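Local atomic coordinates of PBP5 (Haemophilus influenzae, PDB entry 3A3J), a protein that removes the C-terminal D-alanyl residue from the peptide side chains of cell-wall precursors, acting as a D-alanyl-D-alanine carboxypeptidase. Residues F250-A261 with M284-Q295; A151-I162 with M223-G231. All coordinates share one frame; numbering follows the deposited sequence.

Contact 1. Residues F250-A261 with M284-Q295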
loop_
_atom_site.group_PDB
_atom_site.type_symbol
_atom_site.label_atom_id
_atom_site.label_comp_id
_atom_site.label_asym_id
_atom_site.label_seq_id
_atom_site.Cartn_x
_atom_site.Cartn_y
_atom_site.Cartn_z
ATOM N N PHE A 250 3.594 7.123 -15.473
ATOM C CA PHE A 250 3.228 6.301 -16.621
ATOM C C PHE A 250 3.880 6.785 -17.950
ATOM O O PHE A 250 4.058 5.982 -18.869
ATOM C CB PHE A 250 1.725 6.242 -16.818
ATOM C CG PHE A 250 0.984 5.568 -15.701
ATOM C CD1 PHE A 250 1.334 4.270 -15.266
ATOM C CD2 PHE A 250 -0.097 6.215 -15.097
ATOM C CE1 PHE A 250 0.621 3.657 -14.235
ATOM C CE2 PHE A 250 -0.812 5.620 -14.093
ATOM C CZ PHE A 250 -0.458 4.368 -13.629
ATOM N N ALA A 251 4.214 8.077 -18.044
ATOM C CA ALA A 251 4.854 8.633 -19.250
ATOM C C ALA A 251 6.268 8.141 -19.363
ATOM O O ALA A 251 6.710 7.801 -20.447
ATOM C CB ALA A 251 4.876 10.181 -19.233
ATOM N N ASN A 252 6.975 8.111 -18.230
ATOM C CA ASN A 252 8.405 7.973 -18.230
ATOM C C ASN A 252 9.015 6.630 -17.784
ATOM O O ASN A 252 10.226 6.482 -17.791
ATOM C CB ASN A 252 8.990 9.061 -17.354
ATOM C CG ASN A 252 8.900 10.428 -17.996
ATOM O OD1 ASN A 252 7.899 11.157 -17.843
ATOM N ND2 ASN A 252 9.945 10.796 -18.720
ATOM N N PHE A 253 8.234 5.650 -17.358
ATOM C CA PHE A 253 8.895 4.534 -16.728
ATOM C C PHE A 253 8.051 3.363 -17.071
ATOM O O PHE A 253 6.959 3.525 -17.529
ATOM C CB PHE A 253 8.916 4.688 -15.225
ATOM C CG PHE A 253 9.862 5.760 -14.700
ATOM C CD1 PHE A 253 11.160 5.438 -14.326
ATOM C CD2 PHE A 253 9.418 7.053 -14.517
ATOM C CE1 PHE A 253 12.034 6.420 -13.802
ATOM C CE2 PHE A 253 10.252 8.055 -13.999
ATOM C CZ PHE A 253 11.578 7.745 -13.636
ATOM N N GLU A 254 8.584 2.170 -16.887
ATOM C CA GLU A 254 7.825 0.982 -17.140
ATOM C C GLU A 254 8.345 -0.015 -16.139
ATOM O O GLU A 254 9.430 0.199 -15.533
ATOM C CB GLU A 254 8.090 0.467 -18.549
ATOM C CG GLU A 254 9.554 0.283 -18.854
ATOM C CD GLU A 254 9.775 -0.140 -20.291
ATOM O OE1 GLU A 254 8.931 0.224 -21.153
ATOM O OE2 GLU A 254 10.789 -0.835 -20.570
ATOM N N THR A 255 7.603 -1.108 -16.004
ATOM C CA THR A 255 7.871 -2.087 -14.993
ATOM C C THR A 255 7.766 -3.462 -15.623
ATOM O O THR A 255 6.865 -3.749 -16.346
ATOM C CB THR A 255 6.877 -1.927 -13.807
ATOM O OG1 THR A 255 7.339 -0.827 -12.997
ATOM C CG2 THR A 255 6.784 -3.203 -12.960
ATOM N N PHE A 256 8.724 -4.322 -15.387
ATOM C CA PHE A 256 8.562 -5.646 -15.919
ATOM C C PHE A 256 9.102 -6.717 -14.967
ATOM O O PHE A 256 9.948 -6.479 -14.107
ATOM C CB PHE A 256 9.133 -5.788 -17.351
ATOM C CG PHE A 256 10.644 -5.901 -17.412
ATOM C CD1 PHE A 256 11.259 -7.145 -17.641
ATOM C CD2 PHE A 256 11.450 -4.775 -17.275
ATOM C CE1 PHE A 256 12.668 -7.268 -17.715
ATOM C CE2 PHE A 256 12.842 -4.885 -17.337
ATOM C CZ PHE A 256 13.450 -6.143 -17.550
ATOM N N LYS A 257 8.545 -7.888 -15.148
ATOM C CA LYS A 257 8.855 -9.015 -14.331
ATOM C C LYS A 257 10.198 -9.601 -14.786
ATOM O O LYS A 257 10.336 -10.015 -15.928
ATOM C CB LYS A 257 7.719 -10.022 -14.486
ATOM C CG LYS A 257 7.787 -11.102 -13.440
ATOM C CD LYS A 257 6.830 -12.228 -13.774
ATOM C CE LYS A 257 5.564 -12.063 -12.986
ATOM N NZ LYS A 257 4.575 -13.146 -13.212
ATOM N N THR A 258 11.210 -9.606 -13.922
ATOM C CA THR A 258 12.442 -10.287 -14.278
ATOM C C THR A 258 12.542 -11.706 -13.761
ATOM O O THR A 258 13.353 -12.482 -14.267
ATOM C CB THR A 258 13.655 -9.552 -13.764
ATOM O OG1 THR A 258 13.586 -9.523 -12.346
ATOM C CG2 THR A 258 13.718 -8.131 -14.331
ATOM N N LEU A 259 11.772 -12.062 -12.736
ATOM C CA LEU A 259 11.733 -13.457 -12.269
ATOM C C LEU A 259 10.330 -13.935 -11.970
ATOM O O LEU A 259 9.512 -13.191 -11.405
ATOM C CB LEU A 259 12.612 -13.669 -11.031
ATOM C CG LEU A 259 14.102 -13.312 -11.119
ATOM C CD1 LEU A 259 14.667 -13.012 -9.702
ATOM C CD2 LEU A 259 14.871 -14.443 -11.816
ATOM N N GLU A 260 10.076 -15.181 -12.343
ATOM C CA GLU A 260 8.839 -15.859 -12.059
ATOM C C GLU A 260 9.023 -16.952 -10.997
ATOM O O GLU A 260 9.883 -17.844 -11.154
ATOM C CB GLU A 260 8.306 -16.472 -13.348
ATOM C CG GLU A 260 7.129 -17.376 -13.146
ATOM C CD GLU A 260 6.752 -18.094 -14.434
ATOM O OE1 GLU A 260 6.926 -17.498 -15.512
ATOM O OE2 GLU A 260 6.292 -19.256 -14.385
ATOM N N ALA A 261 8.184 -16.886 -9.947
ATOM C CA ALA A 261 8.175 -17.817 -8.795
ATOM C C ALA A 261 8.295 -19.245 -9.227
ATOM O O ALA A 261 7.526 -19.697 -10.074
ATOM C CB ALA A 261 6.870 -17.650 -7.967
ATOM N N MET A 284 9.966 -16.567 -5.566
ATOM C CA MET A 284 8.966 -15.498 -5.750
ATOM C C MET A 284 9.235 -14.631 -6.973
ATOM O O MET A 284 10.413 -14.506 -7.428
ATOM C CB MET A 284 8.885 -14.625 -4.515
ATOM C CG MET A 284 7.790 -15.135 -3.514
ATOM S SD MET A 284 7.400 -13.976 -2.128
ATOM C CE MET A 284 6.731 -12.520 -3.003
ATOM N N ASP A 285 8.149 -14.051 -7.500
ATOM C CA ASP A 285 8.198 -13.131 -8.656
ATOM C C ASP A 285 9.073 -11.971 -8.316
ATOM O O ASP A 285 9.245 -11.695 -7.169
ATOM C CB ASP A 285 6.808 -12.572 -8.925
ATOM C CG ASP A 285 5.923 -13.538 -9.648
ATOM O OD1 ASP A 285 6.378 -14.642 -10.000
ATOM O OD2 ASP A 285 4.762 -13.167 -9.889
ATOM N N HIS A 286 9.638 -11.295 -9.304
ATOM C CA HIS A 286 10.419 -10.102 -9.046
ATOM C C HIS A 286 10.170 -9.151 -10.202
ATOM O O HIS A 286 9.886 -9.617 -11.319
ATOM C CB HIS A 286 11.925 -10.393 -9.005
ATOM C CG HIS A 286 12.727 -9.242 -8.498
ATOM N ND1 HIS A 286 13.031 -9.074 -7.162
ATOM C CD2 HIS A 286 13.270 -8.177 -9.141
ATOM C CE1 HIS A 286 13.713 -7.946 -6.999
ATOM N NE2 HIS A 286 13.865 -7.379 -8.187
ATOM N N PHE A 287 10.279 -7.842 -9.943
ATOM C CA PHE A 287 9.838 -6.827 -10.917
ATOM C C PHE A 287 10.797 -5.705 -10.816
ATOM O O PHE A 287 11.274 -5.403 -9.729
ATOM C CB PHE A 287 8.431 -6.258 -10.633
ATOM C CG PHE A 287 7.317 -7.279 -10.717
ATOM C CD1 PHE A 287 6.635 -7.489 -11.908
ATOM C CD2 PHE A 287 6.904 -7.964 -9.579
ATOM C CE1 PHE A 287 5.615 -8.392 -11.992
ATOM C CE2 PHE A 287 5.893 -8.881 -9.668
ATOM C CZ PHE A 287 5.243 -9.101 -10.860
ATOM N N ILE A 288 11.100 -5.072 -11.934
ATOM C CA ILE A 288 11.947 -3.914 -11.811
ATOM C C ILE A 288 11.316 -2.758 -12.557
ATOM O O ILE A 288 10.455 -2.942 -13.418
ATOM C CB ILE A 288 13.430 -4.189 -12.256
ATOM C CG1 ILE A 288 13.513 -4.456 -13.760
ATOM C CG2 ILE A 288 14.018 -5.333 -11.431
ATOM C CD1 ILE A 288 14.951 -4.131 -14.338
ATOM N N THR A 289 11.718 -1.566 -12.193
ATOM C CA THR A 289 11.218 -0.406 -12.856
ATOM C C THR A 289 12.374 0.336 -13.544
ATOM O O THR A 289 13.351 0.695 -12.907
ATOM C CB THR A 289 10.500 0.508 -11.814
ATOM O OG1 THR A 289 9.409 -0.216 -11.216
ATOM C CG2 THR A 289 10.007 1.823 -12.468
ATOM N N ILE A 290 12.227 0.600 -14.838
ATOM C CA ILE A 290 13.289 1.220 -15.666
ATOM C C ILE A 290 12.732 2.355 -16.526
ATOM O O ILE A 290 11.532 2.444 -16.681
ATOM C CB ILE A 290 13.848 0.154 -16.625
ATOM C CG1 ILE A 290 12.708 -0.350 -17.541
ATOM C CG2 ILE A 290 14.512 -0.980 -15.816
ATOM C CD1 ILE A 290 12.563 -1.875 -17.637
ATOM N N PRO A 291 13.601 3.215 -17.104
ATOM C CA PRO A 291 13.063 4.188 -18.050
ATOM C C PRO A 291 12.259 3.471 -19.098
ATOM O O PRO A 291 12.608 2.342 -19.476
ATOM C CB PRO A 291 14.316 4.847 -18.627
ATOM C CG PRO A 291 15.253 4.843 -17.448
ATOM C CD PRO A 291 15.021 3.483 -16.785
ATOM N N LYS A 292 11.151 4.082 -19.516
ATOM C CA LYS A 292 10.283 3.515 -20.542
ATOM C C LYS A 292 11.090 3.254 -21.827
ATOM O O LYS A 292 12.053 3.955 -22.114
ATOM C CB LYS A 292 9.177 4.509 -20.882
ATOM C CG LYS A 292 7.887 3.863 -21.381
ATOM C CD LYS A 292 7.038 4.911 -22.089
ATOM C CE LYS A 292 5.622 4.977 -21.533
ATOM N NZ LYS A 292 4.867 3.718 -21.806
ATOM N N GLY A 293 10.683 2.264 -22.601
ATOM C CA GLY A 293 11.422 1.978 -23.801
ATOM C C GLY A 293 12.707 1.162 -23.662
ATOM O O GLY A 293 13.138 0.612 -24.659
ATOM N N LYS A 294 13.277 1.040 -22.447
ATOM C CA LYS A 294 14.629 0.484 -22.194
ATOM C C LYS A 294 14.733 -1.012 -21.835
ATOM O O LYS A 294 15.814 -1.506 -21.426
ATOM C CB LYS A 294 15.322 1.256 -21.061
ATOM C CG LYS A 294 15.516 2.781 -21.255
ATOM C CD LYS A 294 16.804 3.154 -21.996
ATOM C CE LYS A 294 16.579 4.443 -22.797
ATOM N NZ LYS A 294 17.817 5.164 -23.104
ATOM N N GLN A 295 13.641 -1.750 -21.981
ATOM C CA GLN A 295 13.678 -3.132 -21.569
ATOM C C GLN A 295 14.747 -4.000 -22.253
ATOM O O GLN A 295 15.423 -4.798 -21.575
ATOM C CB GLN A 295 12.339 -3.786 -21.769
ATOM C CG GLN A 295 12.313 -5.123 -21.066
ATOM C CD GLN A 295 10.906 -5.674 -21.005
ATOM O OE1 GLN A 295 9.932 -4.949 -21.268
ATOM N NE2 GLN A 295 10.782 -6.941 -20.649
#

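Contact 2. Residues A151-I162 with M223-G231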
loop_
_atom_site.group_PDB
_atom_site.type_symbol
_atom_site.label_atom_id
_atom_site.label_comp_id
_atom_site.label_asym_id
_atom_site.label_seq_id
_atom_site.Cartn_x
_atom_site.Cartn_y
_atom_site.Cartn_z
ATOM N N ALA A 151 4.809 10.070 3.931
ATOM C CA ALA A 151 4.402 9.769 2.580
ATOM C C ALA A 151 4.789 8.367 2.230
ATOM O O ALA A 151 3.997 7.605 1.676
ATOM C CB ALA A 151 5.075 10.813 1.610
ATOM N N ARG A 152 6.016 7.974 2.579
ATOM C CA ARG A 152 6.487 6.609 2.214
ATOM C C ARG A 152 5.741 5.545 3.016
ATOM O O ARG A 152 5.380 4.485 2.498
ATOM C CB ARG A 152 8.027 6.464 2.499
ATOM C CG ARG A 152 8.599 5.105 1.957
ATOM C CD ARG A 152 9.787 4.601 2.729
ATOM N NE ARG A 152 10.825 5.627 2.777
ATOM C CZ ARG A 152 11.784 5.684 1.849
ATOM N NH1 ARG A 152 12.727 6.617 1.913
ATOM N NH2 ARG A 152 11.781 4.774 0.854
ATOM N N ASP A 153 5.523 5.801 4.308
ATOM C CA ASP A 153 4.784 4.807 5.170
ATOM C C ASP A 153 3.349 4.648 4.674
ATOM O O ASP A 153 2.781 3.505 4.535
ATOM C CB ASP A 153 4.822 5.255 6.634
ATOM C CG ASP A 153 6.196 4.986 7.290
ATOM O OD1 ASP A 153 7.093 4.466 6.559
ATOM O OD2 ASP A 153 6.344 5.285 8.514
ATOM N N MET A 154 2.780 5.782 4.278
ATOM C CA MET A 154 1.378 5.675 3.684
ATOM C C MET A 154 1.397 4.988 2.325
ATOM O O MET A 154 0.468 4.275 1.969
ATOM C CB MET A 154 0.698 7.091 3.648
ATOM C CG MET A 154 0.171 7.523 5.078
ATOM S SD MET A 154 -1.148 6.396 5.390
ATOM C CE MET A 154 -1.335 6.657 7.113
ATOM N N ALA A 155 2.466 5.166 1.543
ATOM C CA ALA A 155 2.528 4.354 0.296
ATOM C C ALA A 155 2.618 2.886 0.646
ATOM O O ALA A 155 1.988 2.010 0.016
ATOM C CB ALA A 155 3.742 4.805 -0.641
ATOM N N ILE A 156 3.427 2.583 1.663
ATOM C CA ILE A 156 3.596 1.146 2.050
ATOM C C ILE A 156 2.284 0.574 2.544
ATOM O O ILE A 156 1.836 -0.525 2.124
ATOM C CB ILE A 156 4.788 0.967 3.070
ATOM C CG1 ILE A 156 6.124 1.284 2.388
ATOM C CG2 ILE A 156 4.789 -0.477 3.630
ATOM C CD1 ILE A 156 7.251 1.609 3.323
ATOM N N ILE A 157 1.562 1.374 3.324
ATOM C CA ILE A 157 0.232 0.900 3.872
ATOM C C ILE A 157 -0.725 0.695 2.747
ATOM O O ILE A 157 -1.441 -0.317 2.675
ATOM C CB ILE A 157 -0.421 1.916 4.953
ATOM C CG1 ILE A 157 0.485 1.997 6.185
ATOM C CG2 ILE A 157 -1.843 1.489 5.261
ATOM C CD1 ILE A 157 0.329 3.207 7.123
ATOM N N GLY A 158 -0.738 1.622 1.796
ATOM C CA GLY A 158 -1.775 1.443 0.696
ATOM C C GLY A 158 -1.357 0.225 -0.129
ATOM O O GLY A 158 -2.191 -0.549 -0.592
ATOM N N ALA A 159 -0.060 -0.017 -0.310
ATOM C CA ALA A 159 0.270 -1.271 -1.132
ATOM C C ALA A 159 -0.203 -2.550 -0.482
ATOM O O ALA A 159 -0.636 -3.539 -1.145
ATOM C CB ALA A 159 1.801 -1.345 -1.388
ATOM N N HIS A 160 -0.150 -2.557 0.862
ATOM C CA HIS A 160 -0.592 -3.756 1.631
ATOM C C HIS A 160 -2.066 -3.942 1.533
ATOM O O HIS A 160 -2.550 -5.054 1.435
ATOM C CB HIS A 160 -0.229 -3.614 3.110
ATOM C CG HIS A 160 1.135 -4.154 3.435
ATOM N ND1 HIS A 160 1.419 -5.503 3.392
ATOM C CD2 HIS A 160 2.295 -3.532 3.753
ATOM C CE1 HIS A 160 2.690 -5.694 3.735
ATOM N NE2 HIS A 160 3.260 -4.509 3.922
ATOM N N ILE A 161 -2.831 -2.843 1.595
ATOM C CA ILE A 161 -4.257 -3.009 1.289
ATOM C C ILE A 161 -4.498 -3.571 -0.104
ATOM O O ILE A 161 -5.305 -4.498 -0.309
ATOM C CB ILE A 161 -5.020 -1.587 1.366
ATOM C CG1 ILE A 161 -4.974 -1.006 2.824
ATOM C CG2 ILE A 161 -6.438 -1.734 0.842
ATOM C CD1 ILE A 161 -5.039 0.515 2.908
ATOM N N ILE A 162 -3.881 -2.959 -1.107
ATOM C CA ILE A 162 -4.101 -3.462 -2.456
ATOM C C ILE A 162 -3.639 -4.915 -2.569
ATOM O O ILE A 162 -4.314 -5.771 -3.131
ATOM C CB ILE A 162 -3.337 -2.573 -3.494
ATOM C CG1 ILE A 162 -3.966 -1.144 -3.451
ATOM C CG2 ILE A 162 -3.373 -3.254 -4.912
ATOM C CD1 ILE A 162 -3.071 -0.036 -4.003
ATOM N N MET A 223 0.740 -2.034 -15.270
ATOM C CA MET A 223 1.595 -1.206 -14.457
ATOM C C MET A 223 0.692 -0.542 -13.364
ATOM O O MET A 223 -0.458 -0.123 -13.666
ATOM C CB MET A 223 2.286 -0.173 -15.281
ATOM C CG MET A 223 3.429 0.437 -14.523
ATOM S SD MET A 223 4.086 1.714 -15.574
ATOM C CE MET A 223 5.377 2.440 -14.596
ATOM N N ARG A 224 1.135 -0.581 -12.102
ATOM C CA ARG A 224 0.383 0.077 -11.019
ATOM C C ARG A 224 1.258 1.022 -10.267
ATOM O O ARG A 224 2.322 0.646 -9.816
ATOM C CB ARG A 224 -0.311 -0.896 -10.038
ATOM C CG ARG A 224 -1.112 -0.070 -8.927
ATOM C CD ARG A 224 -1.840 -0.950 -7.969
ATOM N NE ARG A 224 -2.992 -1.605 -8.575
ATOM C CZ ARG A 224 -4.199 -1.072 -8.578
ATOM N NH1 ARG A 224 -4.342 0.161 -8.103
ATOM N NH2 ARG A 224 -5.217 -1.704 -9.127
ATOM N N LEU A 225 0.810 2.256 -10.132
ATOM C CA LEU A 225 1.517 3.217 -9.295
ATOM C C LEU A 225 0.685 3.682 -8.085
ATOM O O LEU A 225 -0.540 3.614 -8.095
ATOM C CB LEU A 225 1.885 4.460 -10.112
ATOM C CG LEU A 225 2.745 4.297 -11.412
ATOM C CD1 LEU A 225 2.973 5.688 -12.174
ATOM C CD2 LEU A 225 4.079 3.589 -11.101
ATOM N N ILE A 226 1.374 4.215 -7.082
ATOM C CA ILE A 226 0.721 4.718 -5.940
ATOM C C ILE A 226 1.389 6.010 -5.687
ATOM O O ILE A 226 2.653 6.019 -5.643
ATOM C CB ILE A 226 0.978 3.760 -4.720
ATOM C CG1 ILE A 226 0.233 2.463 -4.960
ATOM C CG2 ILE A 226 0.560 4.441 -3.395
ATOM C CD1 ILE A 226 0.640 1.401 -3.887
ATOM N N SER A 227 0.611 7.102 -5.530
ATOM C CA SER A 227 1.206 8.382 -5.131
ATOM C C SER A 227 0.709 8.811 -3.775
ATOM O O SER A 227 -0.409 8.434 -3.408
ATOM C CB SER A 227 0.785 9.472 -6.138
ATOM O OG SER A 227 -0.671 9.501 -6.384
ATOM N N VAL A 228 1.476 9.674 -3.092
ATOM C CA VAL A 228 1.059 10.230 -1.864
ATOM C C VAL A 228 1.523 11.673 -1.875
ATOM O O VAL A 228 2.672 11.924 -2.126
ATOM C CB VAL A 228 1.687 9.478 -0.576
ATOM C CG1 VAL A 228 1.152 10.075 0.698
ATOM C CG2 VAL A 228 1.413 7.960 -0.626
ATOM N N VAL A 229 0.620 12.617 -1.606
ATOM C CA VAL A 229 1.006 13.994 -1.397
ATOM C C VAL A 229 0.471 14.479 -0.028
ATOM O O VAL A 229 -0.655 14.148 0.371
ATOM C CB VAL A 229 0.451 14.922 -2.573
ATOM C CG1 VAL A 229 0.934 14.380 -3.924
ATOM C CG2 VAL A 229 -1.117 14.949 -2.584
ATOM N N MET A 230 1.268 15.275 0.676
ATOM C CA MET A 230 0.878 15.719 1.946
ATOM C C MET A 230 1.139 17.194 2.005
ATOM O O MET A 230 2.054 17.676 1.333
ATOM C CB MET A 230 1.697 14.975 3.042
ATOM C CG MET A 230 1.242 13.583 3.180
ATOM S SD MET A 230 2.343 12.465 4.110
ATOM C CE MET A 230 1.055 11.487 4.873
ATOM N N GLY A 231 0.352 17.899 2.815
ATOM C CA GLY A 231 0.521 19.334 3.007
ATOM C C GLY A 231 0.340 20.095 1.700
ATOM O O GLY A 231 1.128 20.972 1.426
#

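Contact 1. Residues F250-A261 with M284-Q295
His286 O takes two backbone N-H groups of the other strand: Thr258 N at 2.9 Å, from above the carbonyl plane, and Leu259 N in a long, weak bond at 3.4 Å. Two residues thus face one, a classic beta bulge, and the register between strands 253-259 and 286-291 slips by one there. Before the bulge, the hydrogen-bonded pairs Glu254-Ile290 and Phe256-Ile288 hold the strands antiparallel.

Beyond it, the carboxylate of Asp285 is divided between two partners. OD1 accepts a nearly straight bond from Ala261 N at 2.9 Å (174°), while OD2 meets Lys257 NZ in a weak salt bridge at 3.3 Å. Lys257 CG makes an off-centre CH-pi contact with the Phe287 ring, and the bend at chi3 (-99°) then turns CE and NZ to OD2.

On the Thr255 and Thr289 side the hydroxyls meet, OG1 to OG1, at 2.8 Å; Asp16 also bonds to Thr255 OG1 and Ser19 to Thr289 OG1, which suits threonine, a beta-branched residue that carries a hydroxyl.

Glu254 and Phe256 point to the other face. Glu254 reaches the type II turn 291-294, where Gly293 N binds OE1 at 3.1 Å from above the carboxylate plane; glycine tolerates the positive phi there. Gln295 lays its CG over the centre of the Phe256 ring, 3.7 Å from the centroid, its amide stacked at 25° to the ring. Ile288 and Ile290, on the same face, pack onto Ala332 and Ile331 of strand 329-338. The whole is a twisted, bulged, two-stranded antiparallel sheet following directly on helix 235-252.

Contact 2. Residues A151-I162 with M223-G231
Val228 stands against the first turns of helix 151-162, in an alpha/beta packing in which this helix lies across one face of the five-stranded antiparallel sheet of the penicillin-binding domain. Val228 CB sits 3.7 Å from Ala151 O. With CG1 anti to the backbone N (chi1 -177°), CG1 goes to Ala151 CA (3.8 Å), while CG2 rests against the helical hydrogen bond between Ala155 N and Ala151 O, 3.5 Å from Ala151 O and 3.7 Å from Ala155 N.

Alternate strand residues, Arg224, Ile226, Val228 and Met230, face the helix, and small Ala151, Ala155, Gly158 and Ala159 let the backbones approach, the axes passing 8.1 Å apart. Ile226 sends CD1 to Ala159 CB and meets Ile162 CD1 tip to tip at 4.0 Å. At the other end Met230 suits its place by its unbranched chain, which brings SD to 3.4 Å from Ala151 N and crosses Met154 at about a right angle, CE near Met154 CG. The same alanines also touch strand 11-16, the neighbour of 224-232 in the sheet.

Arg224 ends the row: Asp199 and Ser216 hold its guanidinium, and Ile162 CG2 lies over one face of that group, 4.0 Å from NE.

Overall arrangement
The two contacts follow one another along the chain, contact 2 closing before contact 1 opens, and helix 235-252 carries the chain from strand 224-232 to strand 253-259. Their centres are 18 Å apart, yet they meet directly: Phe250 CE1 packs 3.6 Å from Leu225 CG, and Met223 CE comes within 3.5 Å of Phe253 O. Contact 2 is buried in the catalytic domain, where the side chain of Met154 lies about 7 Å from that of Lys202, a probable substrate-binding residue, and about 9 Å from that of Lys39, the probable proton acceptor. Contact 1, superficial and remote from these, lies where helix 235-252 gives way to the C-terminal part, touching the catalytic part through Phe250, Phe253, Thr255 and Thr289.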